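Local atomic coordinates of SCO family protein (Aquifex aeolicus, PDB entry 3ME7), a protein that probably works in electron transport or copper handling at the membrane, as a thioredoxin-like member of the SCO1/2 family with a redox-active disulfide. Residues 46-58 with 145-157. Sequence-based numbering, arbitrary orientation.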
loop_
_atom_site.group_PDB
_atom_site.type_symbol
_atom_site.label_atom_id
_atom_site.label_comp_id
_atom_site.label_asym_id
_atom_site.label_seq_id
_atom_site.Cartn_x
_atom_site.Cartn_y
_atom_site.Cartn_z
ATOM N N LEU A 46 -5.724 12.921 2.178
ATOM C CA LEU A 46 -6.061 12.609 3.569
ATOM C C LEU A 46 -5.396 11.298 4.011
ATOM O O LEU A 46 -4.778 11.237 5.070
ATOM C CB LEU A 46 -7.580 12.574 3.777
ATOM C CG LEU A 46 -8.336 13.847 3.366
ATOM C CD1 LEU A 46 -9.809 13.725 3.744
ATOM C CD2 LEU A 46 -7.703 15.067 4.031
ATOM N N ILE A 47 -5.500 10.273 3.178
ATOM C CA ILE A 47 -4.900 8.969 3.464
ATOM C C ILE A 47 -3.388 9.094 3.641
ATOM O O ILE A 47 -2.829 8.615 4.627
ATOM C CB ILE A 47 -5.201 7.948 2.338
ATOM C CG1 ILE A 47 -6.706 7.625 2.316
ATOM C CG2 ILE A 47 -4.346 6.685 2.523
ATOM C CD1 ILE A 47 -7.189 6.927 1.039
ATOM N N THR A 48 -2.740 9.773 2.693
ATOM C CA THR A 48 -1.278 9.851 2.704
ATOM C C THR A 48 -0.800 10.700 3.881
ATOM O O THR A 48 0.144 10.324 4.571
ATOM C CB THR A 48 -0.741 10.351 1.356
ATOM O OG1 THR A 48 -1.250 9.491 0.319
ATOM C CG2 THR A 48 0.765 10.293 1.332
ATOM N N LYS A 49 -1.467 11.832 4.124
ATOM C CA LYS A 49 -1.130 12.676 5.276
ATOM C C LYS A 49 -1.353 11.918 6.583
ATOM O O LYS A 49 -0.562 12.049 7.517
ATOM C CB LYS A 49 -1.970 13.957 5.271
ATOM C CG LYS A 49 -1.581 14.926 4.175
ATOM C CD LYS A 49 -2.577 16.069 4.090
ATOM C CE LYS A 49 -2.160 17.039 2.999
ATOM N NZ LYS A 49 -2.956 18.275 3.090
ATOM N N SER A 50 -2.429 11.132 6.649
ATOM C CA SER A 50 -2.680 10.316 7.837
ATOM C C SER A 50 -1.587 9.260 8.060
ATOM O O SER A 50 -1.118 9.076 9.189
ATOM C CB SER A 50 -4.068 9.686 7.783
ATOM O OG SER A 50 -4.391 9.128 9.049
ATOM N N LEU A 51 -1.181 8.570 6.993
ATOM C CA LEU A 51 -0.035 7.652 7.047
ATOM C C LEU A 51 1.250 8.326 7.468
ATOM O O LEU A 51 1.999 7.779 8.267
ATOM C CB LEU A 51 0.181 7.005 5.672
ATOM C CG LEU A 51 -0.803 5.896 5.367
ATOM C CD1 LEU A 51 -0.495 5.386 3.957
ATOM C CD2 LEU A 51 -0.702 4.740 6.384
ATOM N N LEU A 52 1.514 9.521 6.943
ATOM C CA LEU A 52 2.711 10.254 7.332
ATOM C C LEU A 52 2.746 10.491 8.842
ATOM O O LEU A 52 3.825 10.566 9.409
ATOM C CB LEU A 52 2.805 11.600 6.594
ATOM C CG LEU A 52 3.158 11.498 5.108
ATOM C CD1 LEU A 52 2.893 12.841 4.423
ATOM C CD2 LEU A 52 4.601 11.073 4.884
ATOM N N LYS A 53 1.576 10.608 9.470
ATOM C CA LYS A 53 1.480 10.882 10.916
ATOM C C LYS A 53 1.336 9.645 11.808
ATOM O O LYS A 53 1.286 9.777 13.035
ATOM C CB LYS A 53 0.398 11.936 11.217
ATOM C CG LYS A 53 0.846 13.344 10.808
ATOM C CD LYS A 53 -0.266 14.394 10.731
ATOM C CE LYS A 53 0.346 15.757 10.405
ATOM N NZ LYS A 53 -0.665 16.854 10.253
ATOM N N VAL A 54 1.238 8.457 11.215
ATOM C CA VAL A 54 1.237 7.224 12.011
ATOM C C VAL A 54 2.474 6.360 11.793
ATOM O O VAL A 54 2.971 5.759 12.747
ATOM C CB VAL A 54 -0.080 6.392 11.853
ATOM C CG1 VAL A 54 -0.199 5.725 10.461
ATOM C CG2 VAL A 54 -0.205 5.322 12.960
ATOM N N ILE A 55 2.973 6.302 10.557
ATOM C CA ILE A 55 4.131 5.462 10.235
ATOM C C ILE A 55 5.340 5.677 11.182
ATOM O O ILE A 55 5.906 4.696 11.654
ATOM C CB ILE A 55 4.540 5.582 8.726
ATOM C CG1 ILE A 55 3.466 4.950 7.822
ATOM C CG2 ILE A 55 5.927 4.997 8.454
ATOM C CD1 ILE A 55 3.223 3.449 8.017
ATOM N N PRO A 56 5.739 6.946 11.452
ATOM C CA PRO A 56 6.892 7.158 12.334
ATOM C C PRO A 56 6.733 6.579 13.729
ATOM O O PRO A 56 7.733 6.345 14.403
ATOM C CB PRO A 56 6.996 8.681 12.414
ATOM C CG PRO A 56 6.460 9.147 11.103
ATOM C CD PRO A 56 5.304 8.214 10.824
ATOM N N LYS A 57 5.499 6.374 14.187
ATOM C CA LYS A 57 5.291 5.768 15.502
ATOM C C LYS A 57 5.641 4.278 15.520
ATOM O O LYS A 57 5.888 3.705 16.578
ATOM C CB LYS A 57 3.823 5.904 15.918
ATOM C CG LYS A 57 3.348 7.336 16.058
ATOM C CD LYS A 57 1.846 7.363 16.292
ATOM C CE LYS A 57 1.347 8.808 16.303
ATOM N NZ LYS A 57 1.405 9.343 17.693
ATOM N N LEU A 58 5.583 3.646 14.346
ATOM C CA LEU A 58 5.537 2.191 14.224
ATOM C C LEU A 58 6.903 1.563 14.021
ATOM O O LEU A 58 7.104 0.392 14.359
ATOM C CB LEU A 58 4.623 1.794 13.044
ATOM C CG LEU A 58 3.182 2.280 13.162
ATOM C CD1 LEU A 58 2.490 2.021 11.808
ATOM C CD2 LEU A 58 2.416 1.607 14.297
ATOM N N GLY A 145 -10.612 3.832 5.914
ATOM C CA GLY A 145 -10.866 5.224 6.254
ATOM C C GLY A 145 -9.659 6.107 6.058
ATOM O O GLY A 145 -8.680 5.728 5.386
ATOM N N VAL A 146 -9.743 7.301 6.625
ATOM C CA VAL A 146 -8.716 8.322 6.419
ATOM C C VAL A 146 -8.231 8.917 7.742
ATOM O O VAL A 146 -7.398 9.825 7.731
ATOM C CB VAL A 146 -9.200 9.463 5.478
ATOM C CG1 VAL A 146 -9.742 8.903 4.168
ATOM C CG2 VAL A 146 -10.268 10.315 6.148
ATOM N N ASN A 147 -8.765 8.424 8.856
ATOM C CA ASN A 147 -8.483 8.958 10.193
ATOM C C ASN A 147 -7.869 7.859 11.055
ATOM O O ASN A 147 -8.545 7.303 11.917
ATOM C CB ASN A 147 -9.781 9.488 10.851
ATOM C CG ASN A 147 -10.449 10.615 10.052
ATOM O OD1 ASN A 147 -9.802 11.596 9.679
ATOM N ND2 ASN A 147 -11.761 10.486 9.808
ATOM N N TYR A 148 -6.597 7.542 10.801
ATOM C CA TYR A 148 -5.963 6.340 11.370
ATOM C C TYR A 148 -5.584 6.505 12.826
ATOM O O TYR A 148 -5.171 7.594 13.260
ATOM C CB TYR A 148 -4.744 5.904 10.538
ATOM C CG TYR A 148 -5.055 5.706 9.073
ATOM C CD1 TYR A 148 -6.190 5.000 8.676
ATOM C CD2 TYR A 148 -4.211 6.204 8.079
ATOM C CE1 TYR A 148 -6.488 4.821 7.340
ATOM C CE2 TYR A 148 -4.508 6.037 6.731
ATOM C CZ TYR A 148 -5.635 5.339 6.367
ATOM O OH TYR A 148 -5.942 5.172 5.042
ATOM N N ASN A 149 -5.761 5.431 13.593
ATOM C CA ASN A 149 -5.246 5.408 14.947
ATOM C C ASN A 149 -4.053 4.470 15.067
ATOM O O ASN A 149 -3.880 3.534 14.289
ATOM C CB ASN A 149 -6.335 5.148 16.001
ATOM C CG ASN A 149 -6.955 3.774 15.889
ATOM O OD1 ASN A 149 -6.374 2.775 16.315
ATOM N ND2 ASN A 149 -8.167 3.722 15.358
ATOM N N TYR A 150 -3.213 4.762 16.051
ATOM C CA TYR A 150 -2.002 4.019 16.291
ATOM C C TYR A 150 -2.270 2.545 16.597
ATOM O O TYR A 150 -1.621 1.656 16.023
ATOM C CB TYR A 150 -1.262 4.684 17.454
ATOM C CG TYR A 150 -0.076 3.911 17.992
ATOM C CD1 TYR A 150 1.123 3.827 17.279
ATOM C CD2 TYR A 150 -0.160 3.272 19.230
ATOM C CE1 TYR A 150 2.210 3.124 17.789
ATOM C CE2 TYR A 150 0.902 2.566 19.753
ATOM C CZ TYR A 150 2.089 2.490 19.026
ATOM O OH TYR A 150 3.159 1.790 19.534
ATOM N N LEU A 151 -3.226 2.283 17.492
ATOM C CA LEU A 151 -3.456 0.912 17.934
ATOM C C LEU A 151 -3.791 -0.014 16.770
ATOM O O LEU A 151 -3.263 -1.125 16.696
ATOM C CB LEU A 151 -4.527 0.825 19.023
ATOM C CG LEU A 151 -4.613 -0.552 19.694
ATOM C CD1 LEU A 151 -3.264 -0.941 20.291
ATOM C CD2 LEU A 151 -5.694 -0.570 20.774
ATOM N N GLU A 152 -4.642 0.457 15.864
ATOM C CA GLU A 152 -5.038 -0.395 14.724
ATOM C C GLU A 152 -3.840 -0.805 13.856
ATOM O O GLU A 152 -3.806 -1.926 13.340
ATOM C CB GLU A 152 -6.193 0.196 13.896
ATOM C CG GLU A 152 -5.911 1.504 13.166
ATOM C CD GLU A 152 -7.165 2.112 12.533
ATOM O OE1 GLU A 152 -7.134 3.330 12.238
ATOM O OE2 GLU A 152 -8.159 1.372 12.328
ATOM N N PHE A 153 -2.862 0.092 13.702
ATOM C CA PHE A 153 -1.641 -0.221 12.949
ATOM C C PHE A 153 -0.717 -1.171 13.702
ATOM O O PHE A 153 -0.190 -2.110 13.104
ATOM C CB PHE A 153 -0.900 1.054 12.519
ATOM C CG PHE A 153 -1.437 1.635 11.261
ATOM C CD1 PHE A 153 -2.585 2.426 11.279
ATOM C CD2 PHE A 153 -0.834 1.338 10.054
ATOM C CE1 PHE A 153 -3.099 2.936 10.087
ATOM C CE2 PHE A 153 -1.347 1.856 8.842
ATOM C CZ PHE A 153 -2.477 2.640 8.876
ATOM N N VAL A 154 -0.528 -0.924 15.001
ATOM C CA VAL A 154 0.226 -1.867 15.840
ATOM C C VAL A 154 -0.357 -3.277 15.737
ATOM O O VAL A 154 0.366 -4.231 15.485
ATOM C CB VAL A 154 0.295 -1.402 17.303
ATOM C CG1 VAL A 154 0.804 -2.504 18.208
ATOM C CG2 VAL A 154 1.181 -0.170 17.413
ATOM N N ASN A 155 -1.672 -3.392 15.887
ATOM C CA ASN A 155 -2.341 -4.689 15.806
ATOM C C ASN A 155 -2.149 -5.349 14.428
ATOM O O ASN A 155 -1.898 -6.553 14.336
ATOM C CB ASN A 155 -3.823 -4.538 16.163
ATOM C CG ASN A 155 -4.039 -4.148 17.635
ATOM O OD1 ASN A 155 -3.113 -4.173 18.435
ATOM N ND2 ASN A 155 -5.262 -3.778 17.981
ATOM N N ALA A 156 -2.212 -4.550 13.369
ATOM C CA ALA A 156 -2.084 -5.073 12.011
ATOM C C ALA A 156 -0.671 -5.612 11.782
ATOM O O ALA A 156 -0.493 -6.709 11.232
ATOM C CB ALA A 156 -2.423 -3.971 10.996
ATOM N N LEU A 157 0.326 -4.866 12.250
ATOM C CA LEU A 157 1.721 -5.298 12.093
ATOM C C LEU A 157 2.026 -6.544 12.930
ATOM O O LEU A 157 2.768 -7.409 12.489
ATOM C CB LEU A 157 2.702 -4.173 12.437
ATOM C CG LEU A 157 2.811 -3.075 11.381
ATOM C CD1 LEU A 157 3.579 -1.909 11.985
ATOM C CD2 LEU A 157 3.482 -3.601 10.087
HETATM O O HOH W 1 5.071 1.203 17.693
#
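S50 meets the loop ahead of helix 150-160 through its hydroxyl: Y148 N donates to S50 OG over 3.2 Å, nearly straight at 165°. With chi1 at -168°, S50 OG lies opposite its own backbone N and reaches this amide, also coming within 3.1 Å of Y148 CD2. The Y148 ring slants across helix 43-52, with the I47 carbonyl oxygen at its edge, while its hydroxyl approaches I47 CG2 and bonds weakly back to G145 O. Further along, F153 takes over: V54 CG1 stands over the ring centre, 4.0 Å from the centroid and 9° off the normal, a CH-pi contact, and L51 CD2 packs against F153 CZ at 3.7 Å. In this thioredoxin-like SCO domain helices 43-52 and 150-160 pack on the same sheet, L51 touching S34 of strand 31-36 and F153 touching V130 of strand 129-133. At the far end L58 is a knob among Y150, F153, V154 and L157, its CD1 3.6 Å from F153 CB. Beside it a water joins K57 O to Y150 OH. Behind these contacts, a capping box sets the start of helix 150-160: E152 N donates to N149 OD1, and N149 N returns a 2.9 Å bond to E152 OE1.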